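Local coordinates for periplasmic cell division protein (SufI) (Aquifex aeolicus, PDB 6SYY) that probably acts as a multicopper oxidase, a laccase-like enzyme that binds copper ions and has a methionine-rich loop with a role in catalysis, at residues H120-P125 / I178-E183; T386-D391 / L475-T480. All coordinates share one frame; numbering follows the deposited sequence.

Contact 1: residues H120-P125 / I178-E183; sequences HGFRAP and IIIEDE. With CU (copper (II) ion), chain E.
F122 and I178 meet from opposing directions: the ring's outermost carbon, CZ, lies 3.6 Å from I178 CD1. The CE1 corner of the same ring is 4.1 Å from the CD1 of I180, two residues along the strand, so two isoleucine ends receive one side of the phenyl group. Both methyls approach the ring obliquely, and I178 adds its CG2 at 4.1 Å from F122 CZ. The contact is wholly apolar and buried. What delivers the ring is its first torsion, with CG anti to the carbonyl carbon (chi1 -80°), which brings its far end closer to the strand than its root.

Two residues before the phenylalanine, the same segment supplies a copper ligand. H120 ND1 binds the metal at 2.0 Å, and H159 and H510 complete its histidine ligands, the set expected for one of the paired type 3 coppers in the trinuclear site of multicopper oxidases. The imidazole of H120 also stacks on that of H454. Between ligand and aromatic, G121 takes a positive phi (99°), a backbone conformation that suits glycine; H120 and G121 end the His-X-His-Gly motif of the family, and F122 follows it directly.

In the fold, residues 120-125 leave strand 117-120 at the border of a five-stranded sheet, while strand 176-181 runs in the middle of that sheet between 94-98 and 154-160. F122 thus closes over the inner strand, with L97 of strand 94-98, F147 of strand 147-148 and I149 of the loop just after it packed around the ring.

Contact 2: residues T386-D391 / L475-T480; sequences TPINTD and LGWKDT
An ordered water joins T386 to W477: its oxygen accepts from the indole NE1 at 2.9 Å and from the backbone N of T386 at 3.2 Å. It sits in the plane of the indole, at the ring's edge. This is a surface contact between two loops of the C-terminal cupredoxin-like region: residues 386-391 belong to the linker arriving from strand 361-370 and entering strand 394-402, and residues 475-480 lead from strand 461-465 into strand 480-483.

Beside the water bridge, the six-membered ring of W477 takes most of the packing. I388 reaches it obliquely with its longer branch: CD1 lies 3.7 Å from W477 CZ3, and CG1 is 3.8 Å from W477 CH2, so the two consecutive carbons lie against the CZ3-CH2 bond of the ring. The isoleucine branch is extended (chi2 175°), which carries CD1 toward the tryptophan although CB itself does not point there. On the next corner, W477 CZ2 is 3.6 Å from the carbonyl oxygen of T386.

That oxygen accepts a hydrogen bond from Q461 NE2, and the same amide takes the backbone N of I388 through its OE1; one glutamine side chain therefore holds the linker at T386 and at I388, the two residues of 386-391 that pack on the tryptophan. R152 and Q459 also touch the indole. Farther along the linker, N389 forms an Asx turn: its OD1 accepts from D391 N at 3.2 Å, a nearly straight bond (168° at the hydrogen) with the donor well above the carbonyl plane.

Although their centres lie about 17 Å apart, the contacts touch chiefly through D479. Two residues after the tryptophan of contact 2, it places OD1 2.9 Å from NE2 of H120, a probable hydrogen bond to the ring nitrogen remote from copper, while its OD2 packs 3.5 Å from G121 CA. T480 OG1 packs 3.5 Å from H120 NE2. The backbone oxygen of D479 accepts from ND1 of H454, and R300 pairs with its carboxylate. D479 is thus a second-shell residue whose bonds are consistent with holding the H120 and H454 rings in place. Segment 120-125 of contact 1 supplies a copper ligand itself, whereas the W477 side chain stays about 12 Å from that of H120.

Contact 1: residues H120-P125 / I178-E183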
ATOM      1  N   HIS A 120      -6.704  -2.410   3.211  1.00 30.04           N
ATOM      2  CA  HIS A 120      -5.533  -3.160   2.769  1.00 29.27           C
ATOM      3  C   HIS A 120      -4.554  -3.352   3.918  1.00 42.81           C
ATOM      4  O   HIS A 120      -4.084  -2.382   4.522  1.00 30.10           O
ATOM      5  CB  HIS A 120      -4.873  -2.426   1.596  1.00 26.75           C
ATOM      6  CG  HIS A 120      -3.697  -3.140   0.995  1.00 34.78           C
ATOM      7  ND1 HIS A 120      -3.483  -3.193  -0.366  1.00 35.51           N
ATOM      8  CD2 HIS A 120      -2.654  -3.793   1.563  1.00 37.92           C
ATOM      9  CE1 HIS A 120      -2.370  -3.862  -0.611  1.00 48.46           C
ATOM     10  NE2 HIS A 120      -1.847  -4.237   0.542  1.00 33.37           N
ATOM     11  N   GLY A 121      -4.247  -4.613   4.212  1.00 33.52           N
ATOM     12  CA  GLY A 121      -3.339  -4.968   5.279  1.00 32.59           C
ATOM     13  C   GLY A 121      -4.008  -5.390   6.570  1.00 25.11           C
ATOM     14  O   GLY A 121      -3.325  -5.919   7.454  1.00 40.54           O
ATOM     15  N   PHE A 122      -5.318  -5.184   6.701  1.00 41.45           N
ATOM     16  CA  PHE A 122      -6.013  -5.525   7.935  1.00 20.11           C
ATOM     17  C   PHE A 122      -6.200  -7.032   8.069  1.00 44.42           C
ATOM     18  O   PHE A 122      -6.469  -7.738   7.092  1.00 32.56           O
ATOM     19  CB  PHE A 122      -7.385  -4.843   7.992  1.00 31.26           C
ATOM     20  CG  PHE A 122      -7.344  -3.400   8.414  1.00 42.43           C
ATOM     21  CD1 PHE A 122      -6.199  -2.635   8.249  1.00 28.78           C
ATOM     22  CD2 PHE A 122      -8.456  -2.809   8.989  1.00 29.19           C
ATOM     23  CE1 PHE A 122      -6.171  -1.305   8.641  1.00 29.34           C
ATOM     24  CE2 PHE A 122      -8.433  -1.480   9.382  1.00 46.40           C
ATOM     25  CZ  PHE A 122      -7.289  -0.728   9.208  1.00 32.87           C
ATOM     26  N   ARG A 123      -6.052  -7.525   9.295  1.00 33.29           N
ATOM     27  CA  ARG A 123      -6.603  -8.816   9.687  1.00 34.44           C
ATOM     28  C   ARG A 123      -8.031  -8.564  10.152  1.00 26.41           C
ATOM     29  O   ARG A 123      -8.251  -7.999  11.228  1.00 51.01           O
ATOM     30  CB  ARG A 123      -5.770  -9.458  10.793  1.00 23.57           C
ATOM     31  CG  ARG A 123      -4.355  -9.789  10.394  1.00 25.33           C
ATOM     32  CD  ARG A 123      -3.489 -10.048  11.617  1.00 35.53           C
ATOM     33  NE  ARG A 123      -2.123 -10.378  11.232  1.00 41.72           N
ATOM     34  CZ  ARG A 123      -1.629 -11.610  11.228  1.00 70.34           C
ATOM     35  NH1 ARG A 123      -2.389 -12.628  11.609  1.00 49.57           N
ATOM     36  NH2 ARG A 123      -0.373 -11.821  10.852  1.00 42.99           N
ATOM     37  N   ALA A 124      -8.999  -8.958   9.334  1.00 30.73           N
ATOM     38  CA  ALA A 124     -10.402  -8.678   9.593  1.00 36.39           C
ATOM     39  C   ALA A 124     -11.243  -9.882   9.200  1.00 38.36           C
ATOM     40  O   ALA A 124     -10.825 -10.685   8.355  1.00 31.55           O
ATOM     41  CB  ALA A 124     -10.876  -7.447   8.807  1.00 19.66           C
ATOM     42  N   PRO A 125     -12.420 -10.045   9.802  1.00 37.46           N
ATOM     43  CA  PRO A 125     -13.398 -10.974   9.226  1.00 24.38           C
ATOM     44  C   PRO A 125     -13.726 -10.516   7.814  1.00 32.54           C
ATOM     45  O   PRO A 125     -13.859  -9.321   7.548  1.00 36.52           O
ATOM     46  CB  PRO A 125     -14.606 -10.864  10.165  1.00 33.44           C
ATOM     47  CG  PRO A 125     -14.067 -10.257  11.423  1.00 33.24           C
ATOM     48  CD  PRO A 125     -12.941  -9.364  10.999  1.00 35.81           C
ATOM     49  N   ILE A 178      -3.848   4.843   6.261  1.00 26.98           N
ATOM     50  CA  ILE A 178      -4.225   4.535   7.636  1.00 39.14           C
ATOM     51  C   ILE A 178      -2.950   4.441   8.465  1.00 31.77           C
ATOM     52  O   ILE A 178      -1.960   3.846   8.024  1.00 27.82           O
ATOM     53  CB  ILE A 178      -5.026   3.217   7.714  1.00 30.36           C
ATOM     54  CG1 ILE A 178      -6.345   3.341   6.952  1.00 26.69           C
ATOM     55  CG2 ILE A 178      -5.268   2.804   9.164  1.00 21.73           C
ATOM     56  CD1 ILE A 178      -7.099   2.033   6.837  1.00 26.00           C
ATOM     57  N   ILE A 179      -2.970   5.031   9.659  1.00 29.97           N
ATOM     58  CA  ILE A 179      -1.874   4.897  10.616  1.00 37.71           C
ATOM     59  C   ILE A 179      -2.424   4.241  11.874  1.00 22.71           C
ATOM     60  O   ILE A 179      -3.253   4.833  12.580  1.00 40.68           O
ATOM     61  CB  ILE A 179      -1.216   6.238  10.952  1.00 23.84           C
ATOM     62  CG1 ILE A 179      -0.424   6.766   9.758  1.00 19.22           C
ATOM     63  CG2 ILE A 179      -0.297   6.073  12.149  1.00 23.66           C
ATOM     64  CD1 ILE A 179       0.205   8.119  10.014  1.00 19.45           C
ATOM     65  N   ILE A 180      -1.953   3.030  12.164  1.00 28.05           N
ATOM     66  CA  ILE A 180      -2.278   2.338  13.404  1.00 20.21           C
ATOM     67  C   ILE A 180      -1.189   2.638  14.420  1.00 35.65           C
ATOM     68  O   ILE A 180      -0.005   2.728  14.077  1.00 28.44           O
ATOM     69  CB  ILE A 180      -2.425   0.823  13.170  1.00 20.63           C
ATOM     70  CG1 ILE A 180      -3.611   0.537  12.255  1.00 32.24           C
ATOM     71  CG2 ILE A 180      -2.605   0.088  14.488  1.00 26.21           C
ATOM     72  CD1 ILE A 180      -3.835  -0.942  12.011  1.00 29.96           C
ATOM     73  N   GLU A 181      -1.592   2.811  15.673  1.00 26.94           N
ATOM     74  CA  GLU A 181      -0.668   3.065  16.763  1.00 33.14           C
ATOM     75  C   GLU A 181      -0.802   1.972  17.812  1.00 42.96           C
ATOM     76  O   GLU A 181      -1.911   1.515  18.113  1.00 28.20           O
ATOM     77  CB  GLU A 181      -0.926   4.438  17.385  1.00 32.87           C
ATOM     78  CG  GLU A 181      -0.665   5.590  16.425  1.00 38.61           C
ATOM     79  CD  GLU A 181      -0.998   6.941  17.028  1.00 89.16           C
ATOM     80  OE1 GLU A 181      -2.134   7.111  17.524  1.00 88.62           O
ATOM     81  OE2 GLU A 181      -0.120   7.830  17.010  1.00 67.67           O
ATOM     82  N   ASP A 182       0.337   1.536  18.340  1.00 28.99           N
ATOM     83  CA  ASP A 182       0.380   0.634  19.481  1.00 30.58           C
ATOM     84  C   ASP A 182       1.472   1.140  20.416  1.00 33.34           C
ATOM     85  O   ASP A 182       2.000   2.242  20.244  1.00 36.41           O
ATOM     86  CB  ASP A 182       0.588  -0.827  19.041  1.00 25.40           C
ATOM     87  CG  ASP A 182       1.916  -1.063  18.309  1.00 47.64           C
ATOM     88  OD1 ASP A 182       2.861  -0.260  18.447  1.00 35.24           O
ATOM     89  OD2 ASP A 182       2.011  -2.069  17.570  1.00 35.55           O
ATOM     90  N   GLU A 183       1.828   0.317  21.402  1.00 29.26           N
ATOM     91  CA  GLU A 183       2.823   0.737  22.379  1.00 25.14           C
ATOM     92  C   GLU A 183       4.200   0.923  21.746  1.00 38.44           C
ATOM     93  O   GLU A 183       4.956   1.807  22.168  1.00 31.44           O
ATOM     94  CB  GLU A 183       2.874  -0.275  23.524  1.00 29.12           C
ATOM     95  CG  GLU A 183       3.723   0.153  24.710  1.00 93.60           C
ATOM     96  CD  GLU A 183       3.640  -0.826  25.865  1.00 93.41           C
ATOM     97  OE1 GLU A 183       2.904  -1.829  25.743  1.00102.71           O
ATOM     98  OE2 GLU A 183       4.307  -0.593  26.896  1.00101.11           O
TER
HETATM   99 CU    CU E 704      -4.626  -2.731  -1.896  0.60 38.83          CU

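Contact 2: residues T386-D391 / L475-T480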
ATOM      1  N   THR A 386       8.467 -11.824  15.436  1.00 35.63           N
ATOM      2  CA  THR A 386       8.687 -13.233  15.725  1.00 51.41           C
ATOM      3  C   THR A 386       8.778 -14.020  14.423  1.00 44.57           C
ATOM      4  O   THR A 386       7.841 -13.972  13.618  1.00 43.03           O
ATOM      5  CB  THR A 386       7.561 -13.779  16.590  1.00 53.80           C
ATOM      6  OG1 THR A 386       7.384 -12.930  17.730  1.00 70.25           O
ATOM      7  CG2 THR A 386       7.894 -15.184  17.062  1.00 92.99           C
ATOM      8  N   PRO A 387       9.873 -14.735  14.167  1.00 46.67           N
ATOM      9  CA  PRO A 387       9.950 -15.541  12.944  1.00 41.59           C
ATOM     10  C   PRO A 387       8.936 -16.673  12.977  1.00 38.92           C
ATOM     11  O   PRO A 387       8.656 -17.250  14.030  1.00 49.78           O
ATOM     12  CB  PRO A 387      11.389 -16.075  12.953  1.00 44.17           C
ATOM     13  CG  PRO A 387      12.133 -15.184  13.900  1.00 52.58           C
ATOM     14  CD  PRO A 387      11.127 -14.781  14.936  1.00 38.95           C
ATOM     15  N   ILE A 388       8.374 -16.977  11.813  1.00 40.84           N
ATOM     16  CA  ILE A 388       7.405 -18.061  11.698  1.00 30.38           C
ATOM     17  C   ILE A 388       8.150 -19.387  11.686  1.00 38.65           C
ATOM     18  O   ILE A 388       9.131 -19.557  10.950  1.00 38.62           O
ATOM     19  CB  ILE A 388       6.548 -17.891  10.433  1.00 28.31           C
ATOM     20  CG1 ILE A 388       5.772 -16.575  10.491  1.00 34.82           C
ATOM     21  CG2 ILE A 388       5.609 -19.076  10.257  1.00 28.69           C
ATOM     22  CD1 ILE A 388       4.997 -16.263   9.236  1.00 37.49           C
ATOM     23  N   ASN A 389       7.699 -20.328  12.512  1.00 41.00           N
ATOM     24  CA  ASN A 389       8.260 -21.674  12.505  1.00 39.28           C
ATOM     25  C   ASN A 389       7.710 -22.410  11.293  1.00 36.92           C
ATOM     26  O   ASN A 389       6.507 -22.681  11.218  1.00 54.01           O
ATOM     27  CB  ASN A 389       7.928 -22.408  13.799  1.00 39.64           C
ATOM     28  CG  ASN A 389       8.529 -23.797  13.849  1.00 42.92           C
ATOM     29  OD1 ASN A 389       9.352 -24.163  13.011  1.00 67.64           O
ATOM     30  ND2 ASN A 389       8.124 -24.579  14.842  1.00 70.52           N
ATOM     31  N   THR A 390       8.584 -22.729  10.343  1.00 39.13           N
ATOM     32  CA  THR A 390       8.180 -23.296   9.067  1.00 45.56           C
ATOM     33  C   THR A 390       8.356 -24.805   8.997  1.00 40.51           C
ATOM     34  O   THR A 390       8.100 -25.393   7.942  1.00 41.71           O
ATOM     35  CB  THR A 390       8.964 -22.639   7.926  1.00 42.49           C
ATOM     36  OG1 THR A 390      10.368 -22.784   8.166  1.00 61.30           O
ATOM     37  CG2 THR A 390       8.624 -21.162   7.831  1.00 36.45           C
ATOM     38  N   ASP A 391       8.790 -25.443  10.081  1.00 44.24           N
ATOM     39  CA  ASP A 391       8.968 -26.889  10.076  1.00 57.94           C
ATOM     40  C   ASP A 391       7.622 -27.577   9.897  1.00 75.69           C
ATOM     41  O   ASP A 391       6.644 -27.233  10.569  1.00 66.56           O
ATOM     42  CB  ASP A 391       9.629 -27.349  11.374  1.00 56.48           C
ATOM     43  CG  ASP A 391      10.912 -26.600  11.673  1.00 89.75           C
ATOM     44  OD1 ASP A 391      11.358 -25.810  10.814  1.00102.64           O
ATOM     45  OD2 ASP A 391      11.473 -26.798  12.772  1.00 78.43           O
ATOM     46  N   LEU A 475      11.924  -7.396   4.535  1.00 28.14           N
ATOM     47  CA  LEU A 475      11.970  -7.911   5.893  1.00 33.09           C
ATOM     48  C   LEU A 475      10.656  -7.647   6.622  1.00 29.93           C
ATOM     49  O   LEU A 475       9.746  -6.990   6.113  1.00 31.71           O
ATOM     50  CB  LEU A 475      13.140  -7.287   6.654  1.00 26.31           C
ATOM     51  CG  LEU A 475      14.504  -7.466   5.988  1.00 30.68           C
ATOM     52  CD1 LEU A 475      15.585  -6.724   6.749  1.00 27.06           C
ATOM     53  CD2 LEU A 475      14.852  -8.944   5.870  1.00 24.80           C
ATOM     54  N   GLY A 476      10.565  -8.179   7.836  1.00 24.01           N
ATOM     55  CA  GLY A 476       9.413  -7.926   8.672  1.00 22.33           C
ATOM     56  C   GLY A 476       8.149  -8.613   8.181  1.00 28.44           C
ATOM     57  O   GLY A 476       8.173  -9.559   7.389  1.00 29.94           O
ATOM     58  N   TRP A 477       7.022  -8.115   8.688  1.00 31.51           N
ATOM     59  CA  TRP A 477       5.700  -8.611   8.319  1.00 24.96           C
ATOM     60  C   TRP A 477       5.248  -7.874   7.063  1.00 36.32           C
ATOM     61  O   TRP A 477       5.023  -6.662   7.096  1.00 25.91           O
ATOM     62  CB  TRP A 477       4.705  -8.402   9.458  1.00 23.60           C
ATOM     63  CG  TRP A 477       4.921  -9.285  10.663  1.00 29.97           C
ATOM     64  CD1 TRP A 477       5.423  -8.910  11.878  1.00 24.19           C
ATOM     65  CD2 TRP A 477       4.624 -10.686  10.767  1.00 28.33           C
ATOM     66  NE1 TRP A 477       5.461  -9.990  12.729  1.00 31.96           N
ATOM     67  CE2 TRP A 477       4.978 -11.091  12.071  1.00 66.19           C
ATOM     68  CE3 TRP A 477       4.094 -11.634   9.886  1.00 30.65           C
ATOM     69  CZ2 TRP A 477       4.819 -12.407  12.513  1.00 33.46           C
ATOM     70  CZ3 TRP A 477       3.941 -12.943  10.328  1.00 30.88           C
ATOM     71  CH2 TRP A 477       4.302 -13.315  11.628  1.00 29.66           C
ATOM     72  N   LYS A 478       5.123  -8.601   5.957  1.00 27.45           N
ATOM     73  CA  LYS A 478       4.735  -8.025   4.680  1.00 31.50           C
ATOM     74  C   LYS A 478       3.322  -8.462   4.320  1.00 29.48           C
ATOM     75  O   LYS A 478       2.808  -9.448   4.852  1.00 35.13           O
ATOM     76  CB  LYS A 478       5.711  -8.458   3.580  1.00 19.49           C
ATOM     77  CG  LYS A 478       7.158  -8.085   3.851  1.00 43.47           C
ATOM     78  CD  LYS A 478       7.427  -6.638   3.480  1.00 33.73           C
ATOM     79  CE  LYS A 478       7.351  -6.448   1.977  1.00 28.78           C
ATOM     80  NZ  LYS A 478       7.395  -5.010   1.604  1.00 26.50           N
ATOM     81  N   ASP A 479       2.683  -7.712   3.410  1.00 22.78           N
ATOM     82  CA  ASP A 479       1.484  -8.207   2.742  1.00 47.70           C
ATOM     83  C   ASP A 479       1.535  -8.072   1.223  1.00 23.61           C
ATOM     84  O   ASP A 479       0.602  -8.523   0.551  1.00 31.01           O
ATOM     85  CB  ASP A 479       0.207  -7.534   3.290  1.00 27.10           C
ATOM     86  CG  ASP A 479       0.153  -6.039   3.034  1.00 25.22           C
ATOM     87  OD1 ASP A 479       0.360  -5.595   1.883  1.00 35.58           O
ATOM     88  OD2 ASP A 479      -0.145  -5.302   3.996  1.00 58.03           O
ATOM     89  N   THR A 480       2.599  -7.488   0.667  1.00 24.59           N
ATOM     90  CA  THR A 480       2.789  -7.384  -0.779  1.00 24.27           C
ATOM     91  C   THR A 480       4.260  -7.623  -1.093  1.00 26.29           C
ATOM     92  O   THR A 480       5.118  -6.865  -0.631  1.00 29.56           O
ATOM     93  CB  THR A 480       2.356  -6.005  -1.295  1.00 28.63           C
ATOM     94  OG1 THR A 480       1.011  -5.726  -0.880  1.00 33.58           O
ATOM     95  CG2 THR A 480       2.442  -5.956  -2.813  1.00 31.60           C
TER
HETATM   96  O   HOH W   1       5.827 -10.080  15.637  1.00 39.25           O